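Local coordinates for protein separin (Saccharomyces cerevisiae, PDB 5U1T) that cleaves the cohesin subunit MCD1/SCC1 at the onset of anaphase as a caspase-like cysteine protease, and so plays a central role in chromosome segregation, at residues F1293-L1304 against H1336-R1347. Residues are numbered along the deposited sequence; the frame is centred on the assembly and turned at random.
Sequences FLKLNPQEIDFL and HVQLEEQIKKYR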
ATOM      1  N   PHE A1293     -42.406  44.538 -27.485  1.00 57.24           N
ATOM      2  CA  PHE A1293     -42.559  45.767 -28.264  1.00 56.66           C
ATOM      3  C   PHE A1293     -43.174  46.858 -27.399  1.00 55.14           C
ATOM      4  O   PHE A1293     -42.658  47.973 -27.343  1.00 53.23           O
ATOM      5  CB  PHE A1293     -43.407  45.517 -29.523  1.00 55.66           C
ATOM      6  CG  PHE A1293     -42.657  44.810 -30.616  1.00 55.66           C
ATOM      7  CD1 PHE A1293     -42.583  43.421 -30.640  1.00 55.69           C
ATOM      8  CD2 PHE A1293     -41.993  45.535 -31.594  1.00 51.04           C
ATOM      9  CE1 PHE A1293     -41.870  42.772 -31.613  1.00 50.21           C
ATOM     10  CE2 PHE A1293     -41.286  44.891 -32.580  1.00 55.99           C
ATOM     11  CZ  PHE A1293     -41.222  43.505 -32.588  1.00 53.11           C
ATOM     12  N   LEU A1294     -44.256  46.505 -26.706  1.00 52.31           N
ATOM     13  CA  LEU A1294     -44.907  47.389 -25.751  1.00 51.21           C
ATOM     14  C   LEU A1294     -43.983  47.838 -24.633  1.00 57.06           C
ATOM     15  O   LEU A1294     -44.249  48.824 -23.955  1.00 57.53           O
ATOM     16  CB  LEU A1294     -46.125  46.705 -25.141  1.00 53.15           C
ATOM     17  CG  LEU A1294     -47.285  46.462 -26.090  1.00 53.87           C
ATOM     18  CD1 LEU A1294     -48.566  46.165 -25.324  1.00 52.83           C
ATOM     19  CD2 LEU A1294     -47.441  47.670 -26.991  1.00 53.79           C
ATOM     20  N   LYS A1295     -42.898  47.113 -24.403  1.00 57.63           N
ATOM     21  CA  LYS A1295     -42.060  47.498 -23.297  1.00 54.39           C
ATOM     22  C   LYS A1295     -40.976  48.485 -23.743  1.00 54.69           C
ATOM     23  O   LYS A1295     -40.314  49.090 -22.911  1.00 62.92           O
ATOM     24  CB  LYS A1295     -41.487  46.249 -22.611  1.00 63.39           C
ATOM     25  CG  LYS A1295     -42.529  45.560 -21.704  1.00 62.44           C
ATOM     26  CD  LYS A1295     -42.123  44.177 -21.217  1.00 60.14           C
ATOM     27  CE  LYS A1295     -43.189  43.614 -20.264  1.00 60.25           C
ATOM     28  NZ  LYS A1295     -42.984  42.199 -19.829  1.00 62.14           N
ATOM     29  N   LEU A1296     -40.823  48.699 -25.040  1.00 50.73           N
ATOM     30  CA  LEU A1296     -39.892  49.720 -25.504  1.00 53.96           C
ATOM     31  C   LEU A1296     -40.359  51.156 -25.130  1.00 61.29           C
ATOM     32  O   LEU A1296     -41.557  51.427 -25.005  1.00 59.59           O
ATOM     33  CB  LEU A1296     -39.704  49.619 -27.022  1.00 53.98           C
ATOM     34  CG  LEU A1296     -39.256  48.292 -27.615  1.00 60.02           C
ATOM     35  CD1 LEU A1296     -39.646  48.190 -29.081  1.00 56.50           C
ATOM     36  CD2 LEU A1296     -37.756  48.138 -27.443  1.00 56.42           C
ATOM     37  N   ASN A1297     -39.404  52.071 -24.949  1.00 63.57           N
ATOM     38  CA  ASN A1297     -39.707  53.476 -24.705  1.00 60.38           C
ATOM     39  C   ASN A1297     -39.314  54.319 -25.911  1.00 63.79           C
ATOM     40  O   ASN A1297     -38.123  54.543 -26.148  1.00 65.22           O
ATOM     41  CB  ASN A1297     -38.981  53.980 -23.454  1.00 63.09           C
ATOM     42  CG  ASN A1297     -39.292  55.457 -23.128  1.00 68.74           C
ATOM     43  OD1 ASN A1297     -40.108  56.116 -23.803  1.00 65.10           O
ATOM     44  ND2 ASN A1297     -38.638  55.977 -22.088  1.00 62.26           N
ATOM     45  N   PRO A1298     -40.313  54.799 -26.673  1.00 63.20           N
ATOM     46  CA  PRO A1298     -40.027  55.598 -27.864  1.00 61.59           C
ATOM     47  C   PRO A1298     -39.260  56.870 -27.552  1.00 65.27           C
ATOM     48  O   PRO A1298     -38.684  57.470 -28.454  1.00 69.72           O
ATOM     49  CB  PRO A1298     -41.414  55.911 -28.414  1.00 56.73           C
ATOM     50  CG  PRO A1298     -42.250  54.789 -27.931  1.00 58.50           C
ATOM     51  CD  PRO A1298     -41.750  54.500 -26.561  1.00 60.65           C
ATOM     52  N   GLN A1299     -39.233  57.271 -26.291  1.00 67.09           N
ATOM     53  CA  GLN A1299     -38.594  58.527 -25.945  1.00 66.84           C
ATOM     54  C   GLN A1299     -37.077  58.365 -25.766  1.00 72.21           C
ATOM     55  O   GLN A1299     -36.327  59.337 -25.901  1.00 71.20           O
ATOM     56  CB  GLN A1299     -39.248  59.114 -24.691  1.00 72.13           C
ATOM     57  CG  GLN A1299     -40.743  59.443 -24.864  1.00 70.91           C
ATOM     58  CD  GLN A1299     -41.077  60.077 -26.234  1.00 77.76           C
ATOM     59  OE1 GLN A1299     -40.520  61.118 -26.608  1.00 76.35           O
ATOM     60  NE2 GLN A1299     -41.999  59.444 -26.981  1.00 72.23           N
ATOM     61  N   GLU A1300     -36.632  57.139 -25.487  1.00 73.83           N
ATOM     62  CA  GLU A1300     -35.206  56.803 -25.437  1.00 68.62           C
ATOM     63  C   GLU A1300     -34.459  57.090 -26.746  1.00 67.95           C
ATOM     64  O   GLU A1300     -35.008  56.960 -27.842  1.00 68.12           O
ATOM     65  CB  GLU A1300     -35.024  55.328 -25.087  1.00 72.57           C
ATOM     66  CG  GLU A1300     -34.878  55.012 -23.616  1.00 75.29           C
ATOM     67  CD  GLU A1300     -34.300  53.610 -23.416  1.00 90.22           C
ATOM     68  OE1 GLU A1300     -34.142  52.897 -24.453  1.00 85.06           O
ATOM     69  OE2 GLU A1300     -33.984  53.225 -22.247  1.00 89.95           O
ATOM     70  N   ILE A1301     -33.187  57.443 -26.612  1.00 66.05           N
ATOM     71  CA  ILE A1301     -32.351  57.845 -27.735  1.00 70.34           C
ATOM     72  C   ILE A1301     -32.048  56.698 -28.717  1.00 71.67           C
ATOM     73  O   ILE A1301     -31.973  56.921 -29.924  1.00 67.49           O
ATOM     74  CB  ILE A1301     -31.012  58.449 -27.216  1.00 72.04           C
ATOM     75  CG1 ILE A1301     -30.231  59.135 -28.345  1.00 73.05           C
ATOM     76  CG2 ILE A1301     -30.176  57.396 -26.500  1.00 69.81           C
ATOM     77  CD1 ILE A1301     -28.781  59.439 -27.983  1.00 80.09           C
ATOM     78  N   ASP A1302     -31.873  55.481 -28.209  1.00 73.53           N
ATOM     79  CA  ASP A1302     -31.547  54.339 -29.062  1.00 70.46           C
ATOM     80  C   ASP A1302     -32.765  53.432 -29.251  1.00 68.49           C
ATOM     81  O   ASP A1302     -32.629  52.206 -29.403  1.00 68.91           O
ATOM     82  CB  ASP A1302     -30.384  53.549 -28.471  1.00 70.46           C
ATOM     83  CG  ASP A1302     -30.627  53.182 -27.024  1.00 80.81           C
ATOM     84  OD1 ASP A1302     -31.750  53.490 -26.529  1.00 79.70           O
ATOM     85  OD2 ASP A1302     -29.716  52.589 -26.385  1.00 83.42           O
ATOM     86  N   PHE A1303     -33.946  54.047 -29.249  1.00 60.09           N
ATOM     87  CA  PHE A1303     -35.204  53.337 -29.423  1.00 60.77           C
ATOM     88  C   PHE A1303     -35.275  52.517 -30.715  1.00 60.17           C
ATOM     89  O   PHE A1303     -35.821  51.421 -30.715  1.00 60.98           O
ATOM     90  CB  PHE A1303     -36.368  54.329 -29.380  1.00 61.06           C
ATOM     91  CG  PHE A1303     -37.644  53.786 -29.941  1.00 57.71           C
ATOM     92  CD1 PHE A1303     -38.422  52.912 -29.207  1.00 60.21           C
ATOM     93  CD2 PHE A1303     -38.059  54.137 -31.207  1.00 56.16           C
ATOM     94  CE1 PHE A1303     -39.602  52.411 -29.720  1.00 57.50           C
ATOM     95  CE2 PHE A1303     -39.224  53.635 -31.721  1.00 61.62           C
ATOM     96  CZ  PHE A1303     -39.998  52.768 -30.974  1.00 62.76           C
ATOM     97  N   LEU A1304     -34.728  53.038 -31.809  1.00 58.84           N
ATOM     98  CA  LEU A1304     -34.906  52.379 -33.100  1.00 62.82           C
ATOM     99  C   LEU A1304     -33.996  51.185 -33.276  1.00 61.35           C
ATOM    100  O   LEU A1304     -34.346  50.237 -33.972  1.00 59.37           O
ATOM    101  CB  LEU A1304     -34.695  53.359 -34.251  1.00 64.00           C
ATOM    102  CG  LEU A1304     -36.047  53.947 -34.625  1.00 68.88           C
ATOM    103  CD1 LEU A1304     -35.964  54.948 -35.773  1.00 73.02           C
ATOM    104  CD2 LEU A1304     -36.994  52.793 -34.949  1.00 69.33           C
ATOM    105  N   HIS A1336     -41.386  50.366 -39.300  1.00 57.72           N
ATOM    106  CA  HIS A1336     -40.877  51.410 -38.427  1.00 60.58           C
ATOM    107  C   HIS A1336     -41.979  52.371 -38.005  1.00 65.38           C
ATOM    108  O   HIS A1336     -42.245  52.530 -36.802  1.00 64.09           O
ATOM    109  CB  HIS A1336     -39.738  52.147 -39.152  1.00 65.39           C
ATOM    110  CG  HIS A1336     -39.339  53.458 -38.544  1.00 67.34           C
ATOM    111  ND1 HIS A1336     -38.663  54.423 -39.261  1.00 68.26           N
ATOM    112  CD2 HIS A1336     -39.497  53.963 -37.293  1.00 69.42           C
ATOM    113  CE1 HIS A1336     -38.439  55.469 -38.487  1.00 69.40           C
ATOM    114  NE2 HIS A1336     -38.940  55.221 -37.289  1.00 70.36           N
ATOM    115  N   VAL A1337     -42.619  52.996 -38.994  1.00 60.07           N
ATOM    116  CA  VAL A1337     -43.609  54.027 -38.736  1.00 59.23           C
ATOM    117  C   VAL A1337     -44.811  53.486 -37.985  1.00 56.30           C
ATOM    118  O   VAL A1337     -45.209  54.042 -36.967  1.00 54.73           O
ATOM    119  CB  VAL A1337     -44.090  54.687 -40.056  1.00 63.22           C
ATOM    120  CG1 VAL A1337     -45.377  55.463 -39.835  1.00 54.02           C
ATOM    121  CG2 VAL A1337     -43.003  55.585 -40.628  1.00 56.10           C
ATOM    122  N   GLN A1338     -45.396  52.412 -38.499  1.00 55.64           N
ATOM    123  CA  GLN A1338     -46.616  51.853 -37.920  1.00 55.39           C
ATOM    124  C   GLN A1338     -46.399  51.221 -36.531  1.00 59.39           C
ATOM    125  O   GLN A1338     -47.265  51.306 -35.671  1.00 56.97           O
ATOM    126  CB  GLN A1338     -47.229  50.819 -38.875  1.00 53.89           C
ATOM    127  CG  GLN A1338     -47.948  51.411 -40.081  1.00 60.81           C
ATOM    128  CD  GLN A1338     -48.109  50.419 -41.244  1.00 64.50           C
ATOM    129  OE1 GLN A1338     -47.752  49.245 -41.123  1.00 72.31           O
ATOM    130  NE2 GLN A1338     -48.618  50.889 -42.373  1.00 60.84           N
ATOM    131  N   LEU A1339     -45.257  50.581 -36.299  1.00 62.42           N
ATOM    132  CA  LEU A1339     -45.029  49.962 -34.987  1.00 57.93           C
ATOM    133  C   LEU A1339     -44.775  51.007 -33.920  1.00 57.51           C
ATOM    134  O   LEU A1339     -45.278  50.894 -32.804  1.00 57.60           O
ATOM    135  CB  LEU A1339     -43.864  48.990 -35.026  1.00 52.77           C
ATOM    136  CG  LEU A1339     -44.171  47.589 -35.519  1.00 57.99           C
ATOM    137  CD1 LEU A1339     -42.857  46.905 -35.744  1.00 55.71           C
ATOM    138  CD2 LEU A1339     -45.016  46.814 -34.529  1.00 50.59           C
ATOM    139  N   GLU A1340     -43.986  52.021 -34.273  1.00 61.02           N
ATOM    140  CA  GLU A1340     -43.713  53.148 -33.380  1.00 60.98           C
ATOM    141  C   GLU A1340     -44.979  53.890 -33.020  1.00 59.78           C
ATOM    142  O   GLU A1340     -45.144  54.351 -31.896  1.00 63.77           O
ATOM    143  CB  GLU A1340     -42.738  54.127 -34.020  1.00 63.00           C
ATOM    144  CG  GLU A1340     -42.461  55.340 -33.160  1.00 62.39           C
ATOM    145  CD  GLU A1340     -41.159  55.990 -33.518  1.00 64.47           C
ATOM    146  OE1 GLU A1340     -40.669  55.738 -34.641  1.00 69.89           O
ATOM    147  OE2 GLU A1340     -40.612  56.736 -32.677  1.00 74.00           O
ATOM    148  N   GLU A1341     -45.860  54.009 -34.002  1.00 62.50           N
ATOM    149  CA  GLU A1341     -47.154  54.633 -33.808  1.00 59.21           C
ATOM    150  C   GLU A1341     -47.937  53.868 -32.751  1.00 60.16           C
ATOM    151  O   GLU A1341     -48.331  54.433 -31.730  1.00 59.28           O
ATOM    152  CB  GLU A1341     -47.912  54.687 -35.138  1.00 63.11           C
ATOM    153  CG  GLU A1341     -49.231  55.426 -35.138  1.00 68.21           C
ATOM    154  CD  GLU A1341     -49.978  55.276 -36.475  1.00 83.75           C
ATOM    155  OE1 GLU A1341     -49.334  54.942 -37.522  1.00 78.88           O
ATOM    156  OE2 GLU A1341     -51.222  55.496 -36.482  1.00 90.29           O
ATOM    157  N   GLN A1342     -48.143  52.576 -32.973  1.00 58.49           N
ATOM    158  CA  GLN A1342     -48.906  51.779 -32.020  1.00 57.96           C
ATOM    159  C   GLN A1342     -48.235  51.729 -30.627  1.00 61.46           C
ATOM    160  O   GLN A1342     -48.927  51.665 -29.613  1.00 58.84           O
ATOM    161  CB  GLN A1342     -49.124  50.361 -32.554  1.00 55.15           C
ATOM    162  CG  GLN A1342     -49.995  50.250 -33.793  1.00 59.65           C
ATOM    163  CD  GLN A1342     -51.237  51.143 -33.751  1.00 65.15           C
ATOM    164  OE1 GLN A1342     -52.126  50.974 -32.908  1.00 64.82           O
ATOM    165  NE2 GLN A1342     -51.300  52.101 -34.677  1.00 65.91           N
ATOM    166  N   ILE A1343     -46.902  51.761 -30.577  1.00 57.24           N
ATOM    167  CA  ILE A1343     -46.205  51.714 -29.296  1.00 60.48           C
ATOM    168  C   ILE A1343     -46.406  53.055 -28.566  1.00 60.74           C
ATOM    169  O   ILE A1343     -46.760  53.069 -27.387  1.00 61.24           O
ATOM    170  CB  ILE A1343     -44.681  51.364 -29.468  1.00 58.33           C
ATOM    171  CG1 ILE A1343     -44.501  49.924 -29.973  1.00 52.32           C
ATOM    172  CG2 ILE A1343     -43.918  51.518 -28.155  1.00 49.96           C
ATOM    173  CD1 ILE A1343     -43.080  49.586 -30.393  1.00 44.54           C
ATOM    174  N   LYS A1344     -46.222  54.176 -29.267  1.00 63.56           N
ATOM    175  CA  LYS A1344     -46.511  55.498 -28.689  1.00 62.35           C
ATOM    176  C   LYS A1344     -47.929  55.570 -28.126  1.00 61.77           C
ATOM    177  O   LYS A1344     -48.137  56.044 -27.009  1.00 63.44           O
ATOM    178  CB  LYS A1344     -46.296  56.606 -29.716  1.00 57.75           C
ATOM    179  CG  LYS A1344     -44.869  57.113 -29.751  1.00 61.48           C
ATOM    180  CD  LYS A1344     -44.643  58.060 -30.918  1.00 60.89           C
ATOM    181  CE  LYS A1344     -43.189  58.496 -30.980  1.00 63.84           C
ATOM    182  NZ  LYS A1344     -42.917  59.363 -32.151  1.00 73.67           N
ATOM    183  N   LYS A1345     -48.890  55.053 -28.879  1.00 60.38           N
ATOM    184  CA  LYS A1345     -50.285  55.062 -28.446  1.00 64.62           C
ATOM    185  C   LYS A1345     -50.480  54.256 -27.172  1.00 67.82           C
ATOM    186  O   LYS A1345     -51.296  54.601 -26.326  1.00 73.27           O
ATOM    187  CB  LYS A1345     -51.199  54.520 -29.551  1.00 68.05           C
ATOM    188  CG  LYS A1345     -52.697  54.763 -29.332  1.00 67.87           C
ATOM    189  CD  LYS A1345     -53.525  54.079 -30.416  1.00 71.29           C
ATOM    190  CE  LYS A1345     -54.993  54.492 -30.325  1.00 84.07           C
ATOM    191  NZ  LYS A1345     -55.840  53.981 -31.453  1.00 86.14           N
ATOM    192  N   TYR A1346     -49.719  53.182 -27.035  1.00 74.47           N
ATOM    193  CA  TYR A1346     -49.872  52.287 -25.899  1.00 66.42           C
ATOM    194  C   TYR A1346     -49.274  52.905 -24.642  1.00 71.20           C
ATOM    195  O   TYR A1346     -49.916  52.941 -23.581  1.00 70.36           O
ATOM    196  CB  TYR A1346     -49.222  50.934 -26.176  1.00 60.60           C
ATOM    197  CG  TYR A1346     -49.172  50.089 -24.933  1.00 68.64           C
ATOM    198  CD1 TYR A1346     -50.276  49.347 -24.534  1.00 65.13           C
ATOM    199  CD2 TYR A1346     -48.035  50.065 -24.129  1.00 59.95           C
ATOM    200  CE1 TYR A1346     -50.238  48.596 -23.394  1.00 66.63           C
ATOM    201  CE2 TYR A1346     -48.000  49.333 -22.999  1.00 58.79           C
ATOM    202  CZ  TYR A1346     -49.094  48.593 -22.632  1.00 63.66           C
ATOM    203  OH  TYR A1346     -49.042  47.844 -21.483  1.00 71.75           O
ATOM    204  N   ARG A1347     -48.029  53.365 -24.769  1.00 69.56           N
ATOM    205  CA  ARG A1347     -47.337  54.042 -23.683  1.00 67.76           C
ATOM    206  C   ARG A1347     -48.136  55.249 -23.172  1.00 73.41           C
ATOM    207  O   ARG A1347     -48.208  55.485 -21.971  1.00 79.67           O
ATOM    208  CB  ARG A1347     -45.948  54.496 -24.137  1.00 65.74           C
ATOM    209  CG  ARG A1347     -45.092  53.406 -24.775  1.00 72.20           C
ATOM    210  CD  ARG A1347     -44.719  52.334 -23.797  1.00 68.74           C
ATOM    211  NE  ARG A1347     -43.692  52.791 -22.876  1.00 67.16           N
ATOM    212  CZ  ARG A1347     -43.151  52.020 -21.941  1.00 64.28           C
ATOM    213  NH1 ARG A1347     -43.537  50.756 -21.820  1.00 67.22           N
ATOM    214  NH2 ARG A1347     -42.220  52.500 -21.134  1.00 69.23           N
TER
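Leu1294 sets its CD1 over the centre of one face of the Tyr1346 ring, the two side chains crossing at about a right angle. CD1 sits 3.6 Å from the ring centroid and 13° off the normal, a CH-pi contact, while CD2 rests against Tyr1346 CG. Tyr1346 reaches this place with CG anti to its backbone N (chi1 170°). Its hydroxyl is held by the backbone N of Asp1251. Next to it, Ile1343 fills the buried middle. Its CD1 meets Leu1296 CD1 at 3.9 Å and the edge of the Phe1293 ring, and its CG2 meets Pro1298 CG at 3.7 Å. The contact packs helix 1332-1347 against the end of helix 1287-1294, the start of helix 1303-1320 and the loop between them, which holds an Asx turn at Asn1297. The Arg1347 chain bends at chi2 and chi3, bringing Leu1296 O over one guanidinium face. Its NH1 donates to Leu1294 O at 3.0 Å, a bent bond (134°), and forms a salt bridge with Glu1248. With an alanine here, Glu1248 would probably lose its cationic mate and Leu1294 O this donor. The other end is looser and nearer solvent. There Pro1298 CB brushes the extended chain of exposed Lys1344, whose NZ pairs with Glu1340. Exposed Leu1304 leans CD1 on His1336 NE2 at 3.4 Å.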